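PDB 4MDY: periplasmic binding protein, which probably captures an iron-containing solute outside the cell membrane and passes it to an ABC transporter. Local coordinates for residues A[148-151]-A[152-155]; A[156-159]-A[160-164]; A[131-134]-A[135-138]; A[137-140]-A[141-145]; A[33-37]-A[38-42]. All coordinates share one frame; numbering follows the deposited sequence.

Interaction 1: residues A[148-151]-A[152-155]; sequences NAEM and TELI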
loop_
_atom_site.group_PDB
_atom_site.type_symbol
_atom_site.label_atom_id
_atom_site.label_comp_id
_atom_site.label_asym_id
_atom_site.label_seq_id
_atom_site.Cartn_x
_atom_site.Cartn_y
_atom_site.Cartn_z
ATOM N N ASN A 148 -15.583 11.881 5.425
ATOM C CA ASN A 148 -15.444 10.701 6.269
ATOM C C ASN A 148 -16.523 9.645 6.026
ATOM O O ASN A 148 -16.243 8.452 6.133
ATOM C CB ASN A 148 -15.379 11.092 7.747
ATOM C CG ASN A 148 -16.444 12.097 8.130
ATOM O OD1 ASN A 148 -16.347 13.281 7.788
ATOM N ND2 ASN A 148 -17.471 11.632 8.840
ATOM N N ALA A 149 -17.740 10.068 5.682
ATOM C CA ALA A 149 -18.823 9.112 5.391
ATOM C C ALA A 149 -18.488 8.224 4.182
ATOM O O ALA A 149 -18.632 7.007 4.224
ATOM C CB ALA A 149 -20.139 9.846 5.169
ATOM N N GLU A 150 -18.020 8.839 3.102
ATOM C CA GLU A 150 -17.628 8.073 1.927
ATOM C C GLU A 150 -16.434 7.178 2.225
ATOM O O GLU A 150 -16.378 6.035 1.766
ATOM C CB GLU A 150 -17.312 8.999 0.743
ATOM C CG GLU A 150 -17.043 8.261 -0.572
ATOM C CD GLU A 150 -18.280 7.566 -1.118
ATOM O OE1 GLU A 150 -18.956 8.161 -1.974
ATOM O OE2 GLU A 150 -18.598 6.441 -0.663
HETATM N N MSE A 151 -15.465 7.693 2.972
HETATM C CA MSE A 151 -14.245 6.928 3.253
HETATM C C MSE A 151 -14.600 5.702 4.052
HETATM O O MSE A 151 -14.074 4.613 3.813
HETATM C CB MSE A 151 -13.210 7.771 3.995
HETATM C CG MSE A 151 -11.852 7.081 4.082
HETATM SE SE MSE A 151 -10.986 6.961 2.308
HETATM C CE MSE A 151 -10.395 8.843 2.306
ATOM N N THR A 152 -15.506 5.865 5.003
ATOM C CA THR A 152 -15.975 4.716 5.776
ATOM C C THR A 152 -16.589 3.676 4.849
ATOM O O THR A 152 -16.286 2.488 4.955
ATOM C CB THR A 152 -17.000 5.161 6.816
ATOM O OG1 THR A 152 -16.354 6.061 7.720
ATOM C CG2 THR A 152 -17.554 3.972 7.598
ATOM N N GLU A 153 -17.457 4.131 3.955
ATOM C CA GLU A 153 -18.034 3.268 2.924
ATOM C C GLU A 153 -16.969 2.548 2.087
ATOM O O GLU A 153 -17.095 1.353 1.830
ATOM C CB GLU A 153 -18.947 4.082 1.999
ATOM C CG GLU A 153 -19.550 3.276 0.862
ATOM C CD GLU A 153 -20.425 2.142 1.359
ATOM O OE1 GLU A 153 -20.998 2.256 2.475
ATOM O OE2 GLU A 153 -20.531 1.136 0.631
ATOM N N LEU A 154 -15.929 3.275 1.674
ATOM C CA LEU A 154 -14.847 2.699 0.865
ATOM C C LEU A 154 -14.095 1.596 1.623
ATOM O O LEU A 154 -13.781 0.549 1.057
ATOM C CB LEU A 154 -13.864 3.788 0.416
ATOM C CG LEU A 154 -14.306 4.659 -0.761
ATOM C CD1 LEU A 154 -13.667 6.036 -0.669
ATOM C CD2 LEU A 154 -13.972 3.992 -2.093
ATOM N N ILE A 155 -13.825 1.826 2.903
ATOM C CA ILE A 155 -13.192 0.808 3.746
ATOM C C ILE A 155 -14.085 -0.443 3.847
ATOM O O ILE A 155 -13.608 -1.573 3.687
ATOM C CB ILE A 155 -12.859 1.369 5.147
ATOM C CG1 ILE A 155 -11.766 2.447 5.042
ATOM C CG2 ILE A 155 -12.399 0.254 6.084
ATOM C CD1 ILE A 155 -11.570 3.287 6.296
#
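Thr152 reaches back one helical turn to Asn148 with both its hydroxyl and its backbone. OG1 donates to Asn148 O at 2.9 Å, and the amide of Thr152 meets that same oxygen from the opposite face of its carbonyl plane. The hydroxyl can do this because chi1 of -62° sets OG1 beside its own backbone N, while the methyl CG2 lies anti to that nitrogen. A threonine suits an exposed turn for this reason: its hydroxyl can spend its proton on the helix's own carbonyl. Glu150 extends from the backbone with chi1 near 180° and then bends at chi2, which brings OE2 across to within 3.6 Å of Glu153 CB. The two carboxylates are turned 73° apart and their nearest charged oxygens, Glu150 OE2 and Glu153 OE1, stay 5.8 Å from each other, a separation that solvent at this surface probably helps to make tolerable. The aliphatic part of Glu150 is useful too, since its CG packs on Leu154 CD1 at 4.0 Å. That methyl also meets Met151, present as selenomethionine, whose SE lies 4.1 Å from Leu154 CD1. The long apolar chain of Met151 suits its buried place, with Leu154 at the margin. Here, at the start of helix 148-168, Met151 and Ile155 press on helix 134-144, touching Ala138 and Trp134 respectively, while Glu150, Met151 and Leu154 touch Val47 in a loop.

Interaction 2: residues A[156-159]-A[160-164]; sequences KSVD and DRFTT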
loop_
_atom_site.group_PDB
_atom_site.type_symbol
_atom_site.label_atom_id
_atom_site.label_comp_id
_atom_site.label_asym_id
_atom_site.label_seq_id
_atom_site.Cartn_x
_atom_site.Cartn_y
_atom_site.Cartn_z
ATOM N N LYS A 156 -15.375 -0.231 4.102
ATOM C CA LYS A 156 -16.370 -1.315 4.110
ATOM C C LYS A 156 -16.371 -2.101 2.805
ATOM O O LYS A 156 -16.434 -3.329 2.810
ATOM C CB LYS A 156 -17.783 -0.760 4.304
ATOM C CG LYS A 156 -18.173 -0.461 5.737
ATOM C CD LYS A 156 -19.542 0.208 5.797
ATOM C CE LYS A 156 -19.850 0.717 7.199
ATOM N NZ LYS A 156 -21.195 1.345 7.298
ATOM N N SER A 157 -16.334 -1.370 1.696
ATOM C CA SER A 157 -16.378 -1.959 0.355
ATOM C C SER A 157 -15.198 -2.907 0.102
ATOM O O SER A 157 -15.374 -3.985 -0.458
ATOM C CB SER A 157 -16.393 -0.848 -0.697
ATOM O OG SER A 157 -16.540 -1.387 -1.992
ATOM N N VAL A 158 -14.004 -2.491 0.515
ATOM C CA VAL A 158 -12.804 -3.321 0.399
ATOM C C VAL A 158 -12.921 -4.590 1.235
ATOM O O VAL A 158 -12.665 -5.681 0.735
ATOM C CB VAL A 158 -11.537 -2.540 0.808
ATOM C CG1 VAL A 158 -10.343 -3.475 0.992
ATOM C CG2 VAL A 158 -11.228 -1.467 -0.226
ATOM N N ASP A 159 -13.311 -4.441 2.502
ATOM C CA ASP A 159 -13.510 -5.596 3.382
ATOM C C ASP A 159 -14.492 -6.587 2.755
ATOM O O ASP A 159 -14.238 -7.800 2.729
ATOM C CB ASP A 159 -14.024 -5.152 4.760
ATOM C CG ASP A 159 -12.947 -4.488 5.612
ATOM O OD1 ASP A 159 -11.743 -4.640 5.303
ATOM O OD2 ASP A 159 -13.306 -3.811 6.603
ATOM N N ASP A 160 -15.601 -6.060 2.240
ATOM C CA ASP A 160 -16.629 -6.880 1.595
ATOM C C ASP A 160 -16.122 -7.606 0.351
ATOM O O ASP A 160 -16.494 -8.751 0.119
ATOM C CB ASP A 160 -17.852 -6.031 1.225
ATOM C CG ASP A 160 -18.642 -5.565 2.445
ATOM O OD1 ASP A 160 -18.415 -6.077 3.565
ATOM O OD2 ASP A 160 -19.500 -4.675 2.278
ATOM N N ARG A 161 -15.293 -6.948 -0.453
ATOM C CA ARG A 161 -14.667 -7.618 -1.605
ATOM C C ARG A 161 -13.887 -8.864 -1.187
ATOM O O ARG A 161 -14.048 -9.925 -1.787
ATOM C CB ARG A 161 -13.735 -6.672 -2.374
ATOM C CG ARG A 161 -14.430 -5.581 -3.180
ATOM C CD ARG A 161 -15.358 -6.117 -4.265
ATOM N NE ARG A 161 -14.683 -7.011 -5.213
ATOM C CZ ARG A 161 -13.919 -6.615 -6.234
ATOM N NH1 ARG A 161 -13.699 -5.323 -6.476
ATOM N NH2 ARG A 161 -13.365 -7.528 -7.023
ATOM N N PHE A 162 -13.052 -8.750 -0.156
ATOM C CA PHE A 162 -12.267 -9.897 0.314
ATOM C C PHE A 162 -13.136 -10.985 0.963
ATOM O O PHE A 162 -12.880 -12.175 0.774
ATOM C CB PHE A 162 -11.141 -9.440 1.247
ATOM C CG PHE A 162 -10.122 -8.566 0.567
ATOM C CD1 PHE A 162 -9.501 -8.985 -0.612
ATOM C CD2 PHE A 162 -9.789 -7.327 1.084
ATOM C CE1 PHE A 162 -8.568 -8.183 -1.254
ATOM C CE2 PHE A 162 -8.854 -6.526 0.448
ATOM C CZ PHE A 162 -8.244 -6.951 -0.722
ATOM N N THR A 163 -14.159 -10.573 1.709
ATOM C CA THR A 163 -15.160 -11.506 2.257
ATOM C C THR A 163 -15.827 -12.303 1.134
ATOM O O THR A 163 -16.059 -13.499 1.268
ATOM C CB THR A 163 -16.245 -10.753 3.059
ATOM O OG1 THR A 163 -15.705 -10.344 4.322
ATOM C CG2 THR A 163 -17.478 -11.634 3.313
ATOM N N THR A 164 -16.130 -11.628 0.031
ATOM C CA THR A 164 -16.763 -12.263 -1.117
ATOM C C THR A 164 -15.814 -13.258 -1.800
ATOM O O THR A 164 -16.260 -14.295 -2.290
ATOM C CB THR A 164 -17.261 -11.211 -2.129
ATOM O OG1 THR A 164 -18.303 -10.437 -1.528
ATOM C CG2 THR A 164 -17.805 -11.861 -3.385
#
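The amide of Asp160 donates to Lys156 O at 2.9 Å, the shortest hydrogen bond across the contact. Forward along the helix, the carbonyl O of Asp160 is gripped by Thr164 N at 2.9 Å and by Thr164 OG1 at 3.0 Å, from opposite faces of its plane. One residue earlier, Thr163 N binds Asp159 O at 3.0 Å. Val158 and Phe162 lie side by side, pointing the same way. Val158 CG1, anti to its backbone N (chi1 167°), touches Phe162 CE2 at 3.4 Å, and the Phe162 ring meets Tyr279 edge-to-face, which continues the apolar patch onto helix 279-294. Arg161 CG, beside its own backbone N (chi1 -72°), rests 3.3 Å from Ser157 O; the chain then bends and leads its guanidinium away to a salt bridge with Asp284. Asp159 OD2 forms a salt bridge with Lys135 and OD1 a hydrogen bond with Gln203. The length and position of helix 148-168 are consistent with the connecting helix that joins the two lobes in this family. Its chemistry is divided: apolar Val158 and Phe162 are buried, whereas the charged ends of Asp159 and Arg161 tie the helix to separate parts of the protein.

Interaction 3: residues A[131-134]-A[135-138]; sequences FEPW and KDQA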
loop_
_atom_site.group_PDB
_atom_site.type_symbol
_atom_site.label_atom_id
_atom_site.label_comp_id
_atom_site.label_asym_id
_atom_site.label_seq_id
_atom_site.Cartn_x
_atom_site.Cartn_y
_atom_site.Cartn_z
ATOM N N PHE A 131 4.037 3.473 6.447
ATOM C CA PHE A 131 3.229 2.261 6.321
ATOM C C PHE A 131 2.453 1.888 7.586
ATOM O O PHE A 131 2.425 0.729 7.981
ATOM C CB PHE A 131 4.100 1.097 5.834
ATOM C CG PHE A 131 4.837 1.402 4.560
ATOM C CD1 PHE A 131 4.141 1.755 3.414
ATOM C CD2 PHE A 131 6.223 1.357 4.508
ATOM C CE1 PHE A 131 4.809 2.051 2.237
ATOM C CE2 PHE A 131 6.896 1.656 3.334
ATOM C CZ PHE A 131 6.188 2.002 2.201
ATOM N N GLU A 132 1.821 2.880 8.206
ATOM C CA GLU A 132 0.824 2.621 9.249
ATOM C C GLU A 132 -0.374 1.900 8.624
ATOM O O GLU A 132 -0.570 1.966 7.403
ATOM C CB GLU A 132 0.372 3.927 9.911
ATOM C CG GLU A 132 -0.507 4.818 9.039
ATOM C CD GLU A 132 -1.040 6.044 9.755
ATOM O OE1 GLU A 132 -0.856 6.187 10.983
ATOM O OE2 GLU A 132 -1.664 6.872 9.070
ATOM N N PRO A 133 -1.184 1.205 9.444
ATOM C CA PRO A 133 -2.343 0.492 8.899
ATOM C C PRO A 133 -3.153 1.322 7.887
ATOM O O PRO A 133 -3.505 2.470 8.161
ATOM C CB PRO A 133 -3.170 0.170 10.152
ATOM C CG PRO A 133 -2.144 -0.001 11.214
ATOM C CD PRO A 133 -1.044 0.985 10.895
ATOM N N TRP A 134 -3.427 0.742 6.720
ATOM C CA TRP A 134 -4.120 1.468 5.643
ATOM C C TRP A 134 -5.438 2.082 6.099
ATOM O O TRP A 134 -5.790 3.171 5.683
ATOM C CB TRP A 134 -4.319 0.587 4.390
ATOM C CG TRP A 134 -5.430 -0.411 4.447
ATOM C CD1 TRP A 134 -5.381 -1.662 4.999
ATOM C CD2 TRP A 134 -6.755 -0.252 3.932
ATOM N NE1 TRP A 134 -6.596 -2.290 4.861
ATOM C CE2 TRP A 134 -7.458 -1.450 4.211
ATOM C CE3 TRP A 134 -7.420 0.783 3.268
ATOM C CZ2 TRP A 134 -8.795 -1.638 3.846
ATOM C CZ3 TRP A 134 -8.744 0.594 2.897
ATOM C CH2 TRP A 134 -9.419 -0.614 3.192
ATOM N N LYS A 135 -6.164 1.399 6.975
ATOM C CA LYS A 135 -7.431 1.943 7.438
ATOM C C LYS A 135 -7.244 3.202 8.304
ATOM O O LYS A 135 -8.055 4.126 8.238
ATOM C CB LYS A 135 -8.234 0.875 8.182
ATOM C CG LYS A 135 -8.695 -0.263 7.278
ATOM C CD LYS A 135 -9.471 -1.308 8.068
ATOM C CE LYS A 135 -9.890 -2.462 7.174
ATOM N NZ LYS A 135 -10.625 -3.517 7.923
ATOM N N ASP A 136 -6.184 3.237 9.108
ATOM C CA ASP A 136 -5.914 4.401 9.952
ATOM C C ASP A 136 -5.597 5.601 9.066
ATOM O O ASP A 136 -6.095 6.705 9.275
ATOM C CB ASP A 136 -4.728 4.149 10.879
ATOM C CG ASP A 136 -5.004 3.098 11.923
ATOM O OD1 ASP A 136 -6.177 2.692 12.099
ATOM O OD2 ASP A 136 -4.024 2.678 12.574
ATOM N N GLN A 137 -4.767 5.369 8.064
ATOM C CA GLN A 137 -4.436 6.416 7.107
ATOM C C GLN A 137 -5.667 6.911 6.336
ATOM O O GLN A 137 -5.860 8.116 6.174
ATOM C CB GLN A 137 -3.361 5.914 6.146
ATOM C CG GLN A 137 -3.123 6.825 4.966
ATOM C CD GLN A 137 -1.896 6.413 4.184
ATOM O OE1 GLN A 137 -0.820 6.234 4.753
ATOM N NE2 GLN A 137 -2.052 6.248 2.875
ATOM N N ALA A 138 -6.490 5.988 5.846
ATOM C CA ALA A 138 -7.685 6.362 5.100
ATOM C C ALA A 138 -8.631 7.159 5.984
ATOM O O ALA A 138 -9.146 8.193 5.577
ATOM C CB ALA A 138 -8.389 5.123 4.566
HETATM O O HOH W 1 0.281 3.594 5.367
HETATM O O HOH W 2 -1.076 3.729 13.124
#
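Pro133 O accepts the amide of Gln137 at 3.2 Å, nearly along the C=O axis, and so starts the first turn of helix 134-144. Pro133 is the N-cap, in the lobe of this periplasmic binding protein built on strands 33-35, 99-102 and 121-123. The helix needs no N-H from its N-cap residue, so a proline costs no hydrogen bond there, and its ring restrains the approach. Asp136 N adds a weak bond to the same oxygen, and Ala138 N continues the pattern to Trp134 O at 2.9 Å. Trp134 and Lys135 make the most extensive side-chain contact. With chi1 at 78°, the indole is swung between its backbone N and carbonyl carbon, and the extended Lys135 chain passes over one face. Its CG stands 3.8 Å from the centroid of the six-membered ring of Trp134, a CH-pi contact 22° off the normal, while NZ goes on to a salt bridge with Asp159. Asp136, an acid in the first turn where the N-terminal end of the helix dipole would probably stabilise its charge, lays OD2 against Pro133 CG at 3.5 Å. Glu132 directs OE2 to Gln137 CA at 3.4 Å, its OE1 being held by Thr125 N. A water then bridges the same pair, donating to Glu132 O at 2.7 Å and to Gln137 OE1 at 2.9 Å.

Interaction 4: residues A[137-140]-A[141-145]; sequences QATI and IGQAV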
loop_
_atom_site.group_PDB
_atom_site.type_symbol
_atom_site.label_atom_id
_atom_site.label_comp_id
_atom_site.label_asym_id
_atom_site.label_seq_id
_atom_site.Cartn_x
_atom_site.Cartn_y
_atom_site.Cartn_z
ATOM N N GLN A 137 -4.767 5.369 8.064
ATOM C CA GLN A 137 -4.436 6.416 7.107
ATOM C C GLN A 137 -5.667 6.911 6.336
ATOM O O GLN A 137 -5.860 8.116 6.174
ATOM C CB GLN A 137 -3.361 5.914 6.146
ATOM C CG GLN A 137 -3.123 6.825 4.966
ATOM C CD GLN A 137 -1.896 6.413 4.184
ATOM O OE1 GLN A 137 -0.820 6.234 4.753
ATOM N NE2 GLN A 137 -2.052 6.248 2.875
ATOM N N ALA A 138 -6.490 5.988 5.846
ATOM C CA ALA A 138 -7.685 6.362 5.100
ATOM C C ALA A 138 -8.631 7.159 5.984
ATOM O O ALA A 138 -9.146 8.193 5.577
ATOM C CB ALA A 138 -8.389 5.123 4.566
ATOM N N THR A 139 -8.845 6.683 7.206
ATOM C CA THR A 139 -9.774 7.345 8.111
ATOM C C THR A 139 -9.395 8.798 8.430
ATOM O O THR A 139 -10.239 9.683 8.340
ATOM C CB THR A 139 -9.962 6.541 9.410
ATOM O OG1 THR A 139 -10.463 5.239 9.074
ATOM C CG2 THR A 139 -10.964 7.227 10.327
ATOM N N ILE A 140 -8.144 9.049 8.801
ATOM C CA ILE A 140 -7.752 10.415 9.144
ATOM C C ILE A 140 -7.812 11.333 7.914
ATOM O O ILE A 140 -8.209 12.477 8.036
ATOM C CB ILE A 140 -6.380 10.490 9.840
ATOM C CG1 ILE A 140 -6.208 11.843 10.531
ATOM C CG2 ILE A 140 -5.240 10.238 8.863
ATOM C CD1 ILE A 140 -4.978 11.927 11.409
ATOM N N ILE A 141 -7.447 10.820 6.738
ATOM C CA ILE A 141 -7.496 11.626 5.502
ATOM C C ILE A 141 -8.938 11.982 5.125
ATOM O O ILE A 141 -9.229 13.125 4.761
ATOM C CB ILE A 141 -6.785 10.918 4.328
ATOM C CG1 ILE A 141 -5.287 10.829 4.615
ATOM C CG2 ILE A 141 -7.029 11.659 3.012
ATOM C CD1 ILE A 141 -4.527 9.921 3.667
ATOM N N GLY A 142 -9.829 10.996 5.218
ATOM C CA GLY A 142 -11.257 11.206 5.023
ATOM C C GLY A 142 -11.813 12.279 5.938
ATOM O O GLY A 142 -12.594 13.127 5.503
ATOM N N GLN A 143 -11.397 12.252 7.203
ATOM C CA GLN A 143 -11.797 13.279 8.170
ATOM C C GLN A 143 -11.314 14.666 7.753
ATOM O O GLN A 143 -12.094 15.617 7.698
ATOM C CB GLN A 143 -11.277 12.932 9.565
ATOM C CG GLN A 143 -12.055 11.803 10.208
ATOM C CD GLN A 143 -11.408 11.262 11.469
ATOM O OE1 GLN A 143 -10.670 11.958 12.161
ATOM N NE2 GLN A 143 -11.690 10.012 11.775
ATOM N N ALA A 144 -10.031 14.747 7.422
ATOM C CA ALA A 144 -9.378 16.011 7.084
ATOM C C ALA A 144 -9.936 16.688 5.828
ATOM O O ALA A 144 -9.833 17.917 5.691
ATOM C CB ALA A 144 -7.889 15.780 6.916
ATOM N N VAL A 145 -10.499 15.902 4.908
ATOM C CA VAL A 145 -11.047 16.463 3.666
ATOM C C VAL A 145 -12.575 16.491 3.651
ATOM O O VAL A 145 -13.186 16.733 2.605
ATOM C CB VAL A 145 -10.476 15.756 2.406
ATOM C CG1 VAL A 145 -8.957 15.769 2.450
ATOM C CG2 VAL A 145 -11.002 14.332 2.233
#
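Ile141 meets Gln137 one turn back with both backbone and side chain. Its amide donates to Gln137 O at 3.2 Å, and its longer branch follows the same path: with chi1 at -67°, CG1 sits beside the backbone N and CD1 is carried back to Gln137 CG, 3.6 Å away. The two chains run side by side and point the same way, so the isoleucine covers the aliphatic stem of a glutamine whose amide end is bonded to Asp43 and Thr39. A branched apolar residue suits this buried place between that stem and Leu44 of helix 40-46, with Asp43 as a further neighbour. Gly142 follows, its N-H on Ala138 O at 2.9 Å. Here the helix-against-helix packing of this lobe becomes plain: Ala138 and Gly142, small residues four apart, belong to the part of helix 134-144 approached by Met151 from helix 148-168. Gln143 comes next, and its amide binds Thr139 O at 3.0 Å. Its CG lies close to that oxygen, and the extended chain then crosses the Thr139 side chain, with NE2 3.2 Å from Thr139 CG2, short for such a pair. In Thr139, chi1 of -59° sets OG1 beside the backbone N, where it bonds to Lys135 O, and leaves CG2 anti to that N. Gln143 also touches Val17 of strand 15-19. Ala144 donates its amide to Ile140 O and brings CB to 3.5 Å from Ile140 O; its small methyl accords with a buried position. With Val145 the backbone leaves helical geometry, though Val145 N still reaches Ile141 O at 3.1 Å.

Interaction 5: residues A[33-37]-A[38-42]; sequences VVSAG and LTEQD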
loop_
_atom_site.group_PDB
_atom_site.type_symbol
_atom_site.label_atom_id
_atom_site.label_comp_id
_atom_site.label_asym_id
_atom_site.label_seq_id
_atom_site.Cartn_x
_atom_site.Cartn_y
_atom_site.Cartn_z
ATOM N N VAL A 33 -4.497 20.566 -2.000
ATOM C CA VAL A 33 -3.931 19.511 -1.177
ATOM C C VAL A 33 -2.627 18.948 -1.754
ATOM O O VAL A 33 -2.565 18.528 -2.913
ATOM C CB VAL A 33 -4.937 18.352 -0.994
ATOM C CG1 VAL A 33 -4.387 17.321 -0.026
ATOM C CG2 VAL A 33 -6.272 18.874 -0.494
ATOM N N VAL A 34 -1.598 18.923 -0.919
ATOM C CA VAL A 34 -0.348 18.254 -1.230
ATOM C C VAL A 34 -0.309 16.868 -0.584
ATOM O O VAL A 34 -0.482 16.732 0.633
ATOM C CB VAL A 34 0.844 19.077 -0.729
ATOM C CG1 VAL A 34 2.110 18.242 -0.703
ATOM C CG2 VAL A 34 1.017 20.321 -1.586
ATOM N N SER A 35 -0.072 15.851 -1.414
ATOM C CA SER A 35 0.187 14.498 -0.948
ATOM C C SER A 35 1.698 14.308 -0.812
ATOM O O SER A 35 2.422 14.159 -1.816
ATOM C CB SER A 35 -0.395 13.473 -1.913
ATOM O OG SER A 35 -0.245 12.163 -1.394
ATOM N N ALA A 36 2.171 14.323 0.432
ATOM C CA ALA A 36 3.599 14.350 0.722
ATOM C C ALA A 36 4.206 12.966 1.037
ATOM O O ALA A 36 5.433 12.834 1.152
ATOM C CB ALA A 36 3.878 15.332 1.856
ATOM N N GLY A 37 3.363 11.941 1.150
ATOM C CA GLY A 37 3.839 10.580 1.390
ATOM C C GLY A 37 3.689 9.656 0.193
ATOM O O GLY A 37 3.308 10.077 -0.891
ATOM N N LEU A 38 3.953 8.378 0.416
ATOM C CA LEU A 38 4.114 7.415 -0.660
ATOM C C LEU A 38 2.827 6.852 -1.251
ATOM O O LEU A 38 2.853 6.354 -2.375
ATOM C CB LEU A 38 5.012 6.264 -0.180
ATOM C CG LEU A 38 6.421 6.696 0.247
ATOM C CD1 LEU A 38 7.221 5.523 0.787
ATOM C CD2 LEU A 38 7.161 7.352 -0.921
ATOM N N THR A 39 1.709 6.920 -0.521
ATOM C CA THR A 39 0.469 6.260 -0.973
ATOM C C THR A 39 -0.824 7.076 -0.796
ATOM O O THR A 39 -1.888 6.641 -1.246
ATOM C CB THR A 39 0.275 4.914 -0.234
ATOM O OG1 THR A 39 0.268 5.148 1.177
ATOM C CG2 THR A 39 1.379 3.917 -0.577
ATOM N N GLU A 40 -0.742 8.249 -0.170
ATOM C CA GLU A 40 -1.929 9.019 0.223
ATOM C C GLU A 40 -2.780 9.497 -0.949
ATOM O O GLU A 40 -3.977 9.776 -0.775
ATOM C CB GLU A 40 -1.538 10.223 1.090
ATOM C CG GLU A 40 -0.951 9.854 2.442
ATOM C CD GLU A 40 0.560 9.860 2.456
ATOM O OE1 GLU A 40 1.149 9.242 1.552
ATOM O OE2 GLU A 40 1.156 10.475 3.373
ATOM N N GLN A 41 -2.177 9.608 -2.134
ATOM C CA GLN A 41 -2.920 10.054 -3.300
ATOM C C GLN A 41 -4.113 9.151 -3.588
ATOM O O GLN A 41 -5.120 9.628 -4.078
ATOM C CB GLN A 41 -2.026 10.207 -4.545
ATOM C CG GLN A 41 -1.511 8.924 -5.183
ATOM C CD GLN A 41 -0.168 8.481 -4.641
ATOM O OE1 GLN A 41 0.167 8.726 -3.475
ATOM N NE2 GLN A 41 0.610 7.815 -5.481
ATOM N N ASP A 42 -4.003 7.860 -3.280
ATOM C CA ASP A 42 -5.111 6.934 -3.520
ATOM C C ASP A 42 -6.273 7.199 -2.564
ATOM O O ASP A 42 -7.428 7.072 -2.946
ATOM C CB ASP A 42 -4.658 5.481 -3.397
ATOM C CG ASP A 42 -3.880 4.988 -4.617
ATOM O OD1 ASP A 42 -3.477 5.802 -5.484
ATOM O OD2 ASP A 42 -3.669 3.759 -4.696
HETATM O O HOH W 3 1.664 10.967 -2.730
#
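Ser35, Gly37 and Gln41 are joined by one water. It lies 2.6 Å from Ser35 OG and within bonding distance of Gly37 O and Gln41 OE1, with more acceptors nearby than protons to give. Small, polar Ser35 suits the end of a strand facing this water, with OG anti to its backbone N (chi1 -175°). Gln41 brings its amide oxygen inward by bending at chi2. A carboxylate also packs directly on the backbone: Glu40 OE1 lies 3.0 Å from Gly37 CA and OE2 is 3.3 Å from the same atom, an approach that glycine, with no side chain, allows. No direct hydrogen bond joins the two segments; within the turn Thr39 N donates to Glu40 OE1 at 3.2 Å, nearly head-on. This buried acid is met by backbone N-H groups of Thr39 at OE1 and of Asn104 and, weakly, Thr103 at OE2, which would probably help to stabilise a negative charge. In this strand-turn-helix link, strand 33-35 lies beside strand 99-102 and also makes a backbone hydrogen bond, through Ser35, with Ala53, then hands over to helix 40-46, where Glu40 packs on Gln137 and Ile141 of helix 134-144.

How the interactions relate
Interactions 3 and 4 share Gln137 and Ala138 on helix 134-144, and interactions 1 and 2 follow one another on helix 148-168, with centres 13 Å apart. The two helices pack together: interactions 1 and 4 have centres 9 Å apart, and Met151 CG lies 3.3 Å from Ala138 O. Further along, Lys135 NZ of interaction 3 forms a salt bridge with Asp159 OD2 of interaction 2 at 3.0 Å. Interaction 5 joins from the sheet side, Gln137 NE2 meeting Thr39 OG1 at 3.1 Å in a probable hydrogen bond. Interactions 2 and 5 lie farthest apart, with centres about 24 Å apart and no touch between them.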